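Local coordinates for protein acetylene hydratase (Pelobacter acetylenicus, PDB 2E7Z) that hydrates acetylene to acetaldehyde, using a tungsten-bis(molybdopterin guanine dinucleotide) cofactor and one [4Fe-4S] cluster, at residues Val4-Val15 against Trp459-Trp469. Sequence-based numbering, arbitrary orientation.
Sequences VVCQSCDINCVV and WLERPVVQPNW. With SF4 (iron/sulfur cluster), chain D; MGD (2-amino-5,6-dimercapto-7-methyl-3,7,8a,9-tetrahydro-8-oxa-1,3,9,10-tetraaza-anthracen-4-one guanosine dinucleotide), chain F.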
loop_
_atom_site.group_PDB
_atom_site.type_symbol
_atom_site.label_atom_id
_atom_site.label_comp_id
_atom_site.label_asym_id
_atom_site.label_seq_id
_atom_site.Cartn_x
_atom_site.Cartn_y
_atom_site.Cartn_z
ATOM N N VAL A 4 -15.931 3.255 16.307
ATOM C CA VAL A 4 -14.526 3.598 16.066
ATOM C C VAL A 4 -14.101 2.935 14.765
ATOM O O VAL A 4 -14.430 1.760 14.540
ATOM C CB VAL A 4 -13.620 3.132 17.256
ATOM C CG1 VAL A 4 -12.235 3.737 17.146
ATOM C CG2 VAL A 4 -14.260 3.507 18.595
ATOM N N VAL A 5 -13.386 3.678 13.917
ATOM C CA VAL A 5 -12.756 3.053 12.762
ATOM C C VAL A 5 -11.496 2.289 13.238
ATOM O O VAL A 5 -10.553 2.898 13.771
ATOM C CB VAL A 5 -12.401 4.099 11.686
ATOM C CG1 VAL A 5 -11.586 3.434 10.583
ATOM C CG2 VAL A 5 -13.678 4.765 11.141
ATOM N N CYS A 6 -11.482 0.966 13.088
ATOM C CA CYS A 6 -10.319 0.232 13.504
ATOM C C CYS A 6 -9.182 0.557 12.540
ATOM O O CYS A 6 -9.359 0.463 11.320
ATOM C CB CYS A 6 -10.646 -1.248 13.465
ATOM S SG CYS A 6 -9.218 -2.278 13.843
ATOM N N GLN A 7 -8.034 0.950 13.094
ATOM C CA GLN A 7 -6.850 1.222 12.274
ATOM C C GLN A 7 -5.741 0.235 12.615
ATOM O O GLN A 7 -4.552 0.532 12.441
ATOM C CB GLN A 7 -6.415 2.676 12.451
ATOM C CG GLN A 7 -7.488 3.643 11.903
ATOM C CD GLN A 7 -7.659 4.915 12.724
ATOM O OE1 GLN A 7 -6.760 5.773 12.772
ATOM N NE2 GLN A 7 -8.838 5.081 13.319
ATOM N N SER A 8 -6.135 -0.948 13.080
ATOM C CA SER A 8 -5.157 -2.012 13.284
ATOM C C SER A 8 -4.746 -2.651 11.956
ATOM O O SER A 8 -3.718 -3.313 11.882
ATOM C CB SER A 8 -5.666 -3.059 14.278
ATOM O OG SER A 8 -5.500 -2.618 15.622
ATOM N N CYS A 9 -5.526 -2.417 10.898
ATOM C CA CYS A 9 -5.050 -2.627 9.535
ATOM C C CYS A 9 -5.831 -1.649 8.665
ATOM O O CYS A 9 -6.687 -0.907 9.165
ATOM C CB CYS A 9 -5.140 -4.092 9.056
ATOM S SG CYS A 9 -6.682 -4.652 8.270
ATOM N N ASP A 10 -5.549 -1.655 7.378
ATOM C CA ASP A 10 -5.994 -0.553 6.533
ATOM C C ASP A 10 -7.380 -0.684 5.881
ATOM O O ASP A 10 -7.839 0.251 5.227
ATOM C CB ASP A 10 -4.924 -0.202 5.491
ATOM C CG ASP A 10 -4.566 -1.356 4.571
ATOM O OD1 ASP A 10 -4.867 -2.541 4.869
ATOM O OD2 ASP A 10 -3.916 -1.049 3.537
ATOM N N ILE A 11 -8.069 -1.812 6.075
ATOM C CA ILE A 11 -9.413 -1.911 5.519
ATOM C C ILE A 11 -10.406 -1.093 6.356
ATOM O O ILE A 11 -11.440 -0.681 5.834
ATOM C CB ILE A 11 -9.888 -3.378 5.328
ATOM C CG1 ILE A 11 -11.036 -3.459 4.313
ATOM C CG2 ILE A 11 -10.276 -3.994 6.650
ATOM C CD1 ILE A 11 -10.746 -2.852 2.938
ATOM N N ASN A 12 -10.070 -0.852 7.630
ATOM C CA ASN A 12 -10.795 0.114 8.466
ATOM C C ASN A 12 -12.264 -0.252 8.745
ATOM O O ASN A 12 -13.171 0.601 8.644
ATOM C CB ASN A 12 -10.718 1.523 7.843
ATOM C CG ASN A 12 -9.326 2.183 7.940
ATOM O OD1 ASN A 12 -9.155 3.253 7.369
ATOM N ND2 ASN A 12 -8.371 1.598 8.676
ATOM N N CYS A 13 -12.489 -1.511 9.124
ATOM C CA CYS A 13 -13.781 -1.912 9.680
ATOM C C CYS A 13 -14.179 -0.938 10.782
ATOM O O CYS A 13 -13.344 -0.533 11.590
ATOM C CB CYS A 13 -13.666 -3.269 10.367
ATOM S SG CYS A 13 -12.967 -4.589 9.332
ATOM N N VAL A 14 -15.463 -0.590 10.832
ATOM C CA VAL A 14 -15.974 0.179 11.960
ATOM C C VAL A 14 -16.429 -0.785 13.049
ATOM O O VAL A 14 -17.256 -1.672 12.796
ATOM C CB VAL A 14 -17.093 1.139 11.535
ATOM C CG1 VAL A 14 -17.589 1.981 12.743
ATOM C CG2 VAL A 14 -16.583 2.052 10.412
ATOM N N VAL A 15 -15.856 -0.617 14.239
ATOM C CA VAL A 15 -16.102 -1.492 15.373
ATOM C C VAL A 15 -16.743 -0.686 16.496
ATOM O O VAL A 15 -16.920 0.535 16.388
ATOM C CB VAL A 15 -14.773 -2.187 15.863
ATOM C CG1 VAL A 15 -14.139 -3.035 14.756
ATOM C CG2 VAL A 15 -13.758 -1.165 16.355
ATOM N N TRP A 459 -5.154 4.490 17.553
ATOM C CA TRP A 459 -6.503 4.645 17.010
ATOM C C TRP A 459 -7.638 4.641 18.045
ATOM O O TRP A 459 -8.731 5.103 17.744
ATOM C CB TRP A 459 -6.764 3.643 15.872
ATOM C CG TRP A 459 -6.817 2.186 16.215
ATOM C CD1 TRP A 459 -5.800 1.281 16.087
ATOM C CD2 TRP A 459 -7.981 1.437 16.603
ATOM N NE1 TRP A 459 -6.259 0.008 16.436
ATOM C CE2 TRP A 459 -7.592 0.088 16.742
ATOM C CE3 TRP A 459 -9.319 1.780 16.848
ATOM C CZ2 TRP A 459 -8.500 -0.913 17.111
ATOM C CZ3 TRP A 459 -10.209 0.785 17.194
ATOM C CH2 TRP A 459 -9.795 -0.538 17.329
ATOM N N LEU A 460 -7.399 4.104 19.238
ATOM C CA LEU A 460 -8.409 4.141 20.309
ATOM C C LEU A 460 -8.335 5.473 21.078
ATOM O O LEU A 460 -9.060 5.666 22.061
ATOM C CB LEU A 460 -8.231 2.932 21.270
ATOM C CG LEU A 460 -8.687 1.597 20.671
ATOM C CD1 LEU A 460 -8.166 0.443 21.568
ATOM C CD2 LEU A 460 -10.209 1.543 20.560
ATOM N N GLU A 461 -7.450 6.376 20.633
ATOM C CA GLU A 461 -7.183 7.620 21.346
ATOM C C GLU A 461 -7.437 8.860 20.501
ATOM O O GLU A 461 -6.972 9.964 20.849
ATOM C CB GLU A 461 -5.729 7.661 21.824
ATOM C CG GLU A 461 -5.315 6.468 22.700
ATOM C CD GLU A 461 -3.812 6.405 22.948
ATOM O OE1 GLU A 461 -3.025 6.996 22.156
ATOM O OE2 GLU A 461 -3.428 5.757 23.945
ATOM N N ARG A 462 -8.163 8.715 19.392
ATOM C CA ARG A 462 -8.303 9.848 18.485
ATOM C C ARG A 462 -9.596 9.840 17.687
ATOM O O ARG A 462 -10.073 8.779 17.280
ATOM C CB ARG A 462 -7.104 9.886 17.522
ATOM C CG ARG A 462 -7.000 8.661 16.567
ATOM C CD ARG A 462 -5.660 8.677 15.861
ATOM N NE ARG A 462 -5.476 7.526 14.980
ATOM C CZ ARG A 462 -4.324 6.856 14.866
ATOM N NH1 ARG A 462 -4.233 5.832 14.030
ATOM N NH2 ARG A 462 -3.249 7.234 15.561
ATOM N N PRO A 463 -10.125 11.035 17.401
ATOM C CA PRO A 463 -11.221 11.119 16.433
ATOM C C PRO A 463 -10.636 11.065 15.019
ATOM O O PRO A 463 -9.475 11.445 14.826
ATOM C CB PRO A 463 -11.781 12.506 16.684
ATOM C CG PRO A 463 -10.579 13.323 17.068
ATOM C CD PRO A 463 -9.696 12.372 17.868
ATOM N N VAL A 464 -11.425 10.625 14.056
ATOM C CA VAL A 464 -11.023 10.678 12.644
ATOM C C VAL A 464 -12.217 11.010 11.767
ATOM O O VAL A 464 -13.292 10.432 11.928
ATOM C CB VAL A 464 -10.441 9.311 12.151
ATOM C CG1 VAL A 464 -10.037 9.399 10.671
ATOM C CG2 VAL A 464 -9.244 8.883 12.972
ATOM N N VAL A 465 -12.009 11.952 10.850
ATOM C CA VAL A 465 -12.904 12.114 9.716
ATOM C C VAL A 465 -12.234 11.473 8.510
ATOM O O VAL A 465 -11.083 11.767 8.202
ATOM C CB VAL A 465 -13.175 13.619 9.430
ATOM C CG1 VAL A 465 -13.829 13.839 8.047
ATOM C CG2 VAL A 465 -14.047 14.213 10.530
ATOM N N GLN A 466 -12.979 10.607 7.829
ATOM C CA GLN A 466 -12.498 9.979 6.591
ATOM C C GLN A 466 -13.146 10.660 5.388
ATOM O O GLN A 466 -14.113 11.402 5.548
ATOM C CB GLN A 466 -12.877 8.501 6.596
ATOM C CG GLN A 466 -12.115 7.747 7.673
ATOM C CD GLN A 466 -12.194 6.243 7.521
ATOM O OE1 GLN A 466 -13.260 5.711 7.245
ATOM N NE2 GLN A 466 -11.059 5.549 7.714
ATOM N N PRO A 467 -12.660 10.376 4.164
ATOM C CA PRO A 467 -11.571 9.442 3.842
ATOM C C PRO A 467 -10.176 10.061 3.897
ATOM O O PRO A 467 -10.012 11.242 3.577
ATOM C CB PRO A 467 -11.897 9.034 2.401
ATOM C CG PRO A 467 -12.532 10.295 1.798
ATOM C CD PRO A 467 -13.324 10.912 2.957
ATOM N N ASN A 468 -9.189 9.261 4.309
ATOM C CA ASN A 468 -7.804 9.715 4.325
ATOM C C ASN A 468 -6.905 9.171 3.235
ATOM O O ASN A 468 -5.703 9.451 3.196
ATOM C CB ASN A 468 -7.263 9.507 5.711
ATOM C CG ASN A 468 -7.974 10.422 6.694
ATOM O OD1 ASN A 468 -8.739 9.977 7.561
ATOM N ND2 ASN A 468 -7.802 11.724 6.490
ATOM N N TRP A 469 -7.542 8.438 2.319
ATOM C CA TRP A 469 -7.001 8.235 0.985
ATOM C C TRP A 469 -7.971 8.959 0.072
ATOM O O TRP A 469 -9.128 8.542 -0.082
ATOM C CB TRP A 469 -6.949 6.748 0.633
ATOM C CG TRP A 469 -5.773 5.986 1.223
ATOM C CD1 TRP A 469 -4.577 6.494 1.638
ATOM C CD2 TRP A 469 -5.693 4.568 1.400
ATOM N NE1 TRP A 469 -3.755 5.475 2.064
ATOM C CE2 TRP A 469 -4.423 4.284 1.938
ATOM C CE3 TRP A 469 -6.588 3.510 1.181
ATOM C CZ2 TRP A 469 -4.022 2.992 2.253
ATOM C CZ3 TRP A 469 -6.183 2.231 1.500
ATOM C CH2 TRP A 469 -4.918 1.979 2.020
HETATM FE FE1 SF4 D . -9.284 -6.556 11.688
HETATM FE FE2 SF4 D . -9.337 -3.923 12.234
HETATM FE FE3 SF4 D . -10.901 -4.936 10.269
HETATM FE FE4 SF4 D . -8.248 -4.762 9.925
HETATM S S1 SF4 D . -9.638 -3.000 10.155
HETATM S S2 SF4 D . -9.591 -6.583 9.388
HETATM S S3 SF4 D . -7.459 -5.169 12.062
HETATM S S4 SF4 D . -11.064 -5.435 12.519
HETATM P PB MGD F . -1.111 -12.158 1.095
HETATM O O1B MGD F . -1.813 -12.720 2.303
HETATM O O2B MGD F . 0.308 -11.688 1.246
HETATM O O3B MGD F . -1.942 -10.919 0.495
HETATM O O3A MGD F . -3.736 -9.307 1.101
HETATM P PA MGD F . -3.528 -10.709 0.358
HETATM O O1A MGD F . -3.748 -10.480 -1.116
HETATM O O2A MGD F . -4.375 -11.743 1.075
HETATM O "O5'" MGD F . -1.156 -13.267 -0.073
HETATM C "C5'" MGD F . -2.426 -13.818 -0.367
HETATM C "C4'" MGD F . -2.301 -14.784 -1.531
HETATM O "O4'" MGD F . -1.648 -14.140 -2.631
HETATM C "C3'" MGD F . -1.458 -15.999 -1.154
HETATM O "O3'" MGD F . -2.301 -17.150 -1.095
HETATM C "C2'" MGD F . -0.437 -16.119 -2.264
HETATM O "O2'" MGD F . -0.270 -17.443 -2.769
HETATM C "C1'" MGD F . -1.031 -15.205 -3.329
HETATM N N9 MGD F . -0.047 -14.749 -4.330
HETATM C C8 MGD F . 1.255 -14.460 -4.145
HETATM N N7 MGD F . 1.855 -14.064 -5.297
HETATM C C5 MGD F . 0.903 -14.131 -6.260
HETATM C C6 MGD F . 0.825 -13.862 -7.712
HETATM O O6 MGD F . 1.840 -13.513 -8.352
HETATM N N1 MGD F . -0.360 -14.027 -8.319
HETATM C C2 MGD F . -1.474 -14.422 -7.669
HETATM N N2 MGD F . -2.631 -14.550 -8.363
HETATM N N3 MGD F . -1.475 -14.684 -6.332
HETATM C C4 MGD F . -0.345 -14.559 -5.612
HETATM C C10 MGD F . -2.843 -8.197 1.033
HETATM C C11 MGD F . -3.436 -7.212 2.037
HETATM O O11 MGD F . -3.650 -7.889 3.286
HETATM C C12 MGD F . -2.592 -5.970 2.235
HETATM S S12 MGD F . -1.734 -5.297 0.937
HETATM C C13 MGD F . -2.505 -5.372 3.435
HETATM S S13 MGD F . -1.714 -3.881 3.669
HETATM C C14 MGD F . -3.078 -6.014 4.657
HETATM N N15 MGD F . -2.034 -6.702 5.406
HETATM C C16 MGD F . -2.423 -7.554 6.380
HETATM C C17 MGD F . -1.530 -8.017 7.464
HETATM O O17 MGD F . -0.337 -7.641 7.525
HETATM N N18 MGD F . -2.039 -8.868 8.375
HETATM C C19 MGD F . -3.312 -9.316 8.330
HETATM N N19 MGD F . -3.737 -10.160 9.294
HETATM N N20 MGD F . -4.186 -8.942 7.361
HETATM C C21 MGD F . -3.799 -8.090 6.389
HETATM N N22 MGD F . -4.658 -7.726 5.422
HETATM C C23 MGD F . -4.186 -7.000 4.261
HETATM O O HOH W 1 -9.961 6.592 15.668
HETATM O O HOH W 2 -13.793 2.929 7.196
#
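Trp459 lays one face of its indole against the backbone of Cys6 and Gln7: Cys6 CA stands 3.8 Å from the centroid of the six-membered ring, a CH-pi contact 12° off the normal. Cys6 SG approaches the same ring obliquely, and Val4 CG1 meets its edge at CE3. Trp459 NE1 donates to Ser8 OG at 2.9 Å. Next to the ring, Gln7 runs past Trp459 CB in the opposite direction, and Gln7 OE1 is gripped side-on by Arg462, with NE at 3.1 Å and NH1 at 2.8 Å, both from one face of the amide. Gln7 NE2 donates to Val5 O (2.8 Å). A bend in the Gln7 chain at chi2 (143°) brings the amide to Arg462, and bonds at both OE1 and NE2 hold its rotation. Segment 4-15 runs from the end of strand 2-5 through a loop into the antiparallel strand 14-19 and carries three cysteines of the cluster motif of the DMSO reductase family, with Cys6, Cys9 and Cys13 on three irons and Cys43 completing the set. With Trp459 cut back to an alanine, the backbone beside Cys6 would probably lose its cover and Ser8 OG its indole donor. Further along, Gln466 NE2 bonds weakly to Asn12 OD1 (3.0 Å), and Gln113 bridges both side chains. Trp469 sets its ring edge, CH2, 3.5 Å from OD2 of the active-site Asp10, near the tungsten. Arg462 NH2 forms a salt bridge with Asp457 and a hydrogen bond to O6 of another bound MGD.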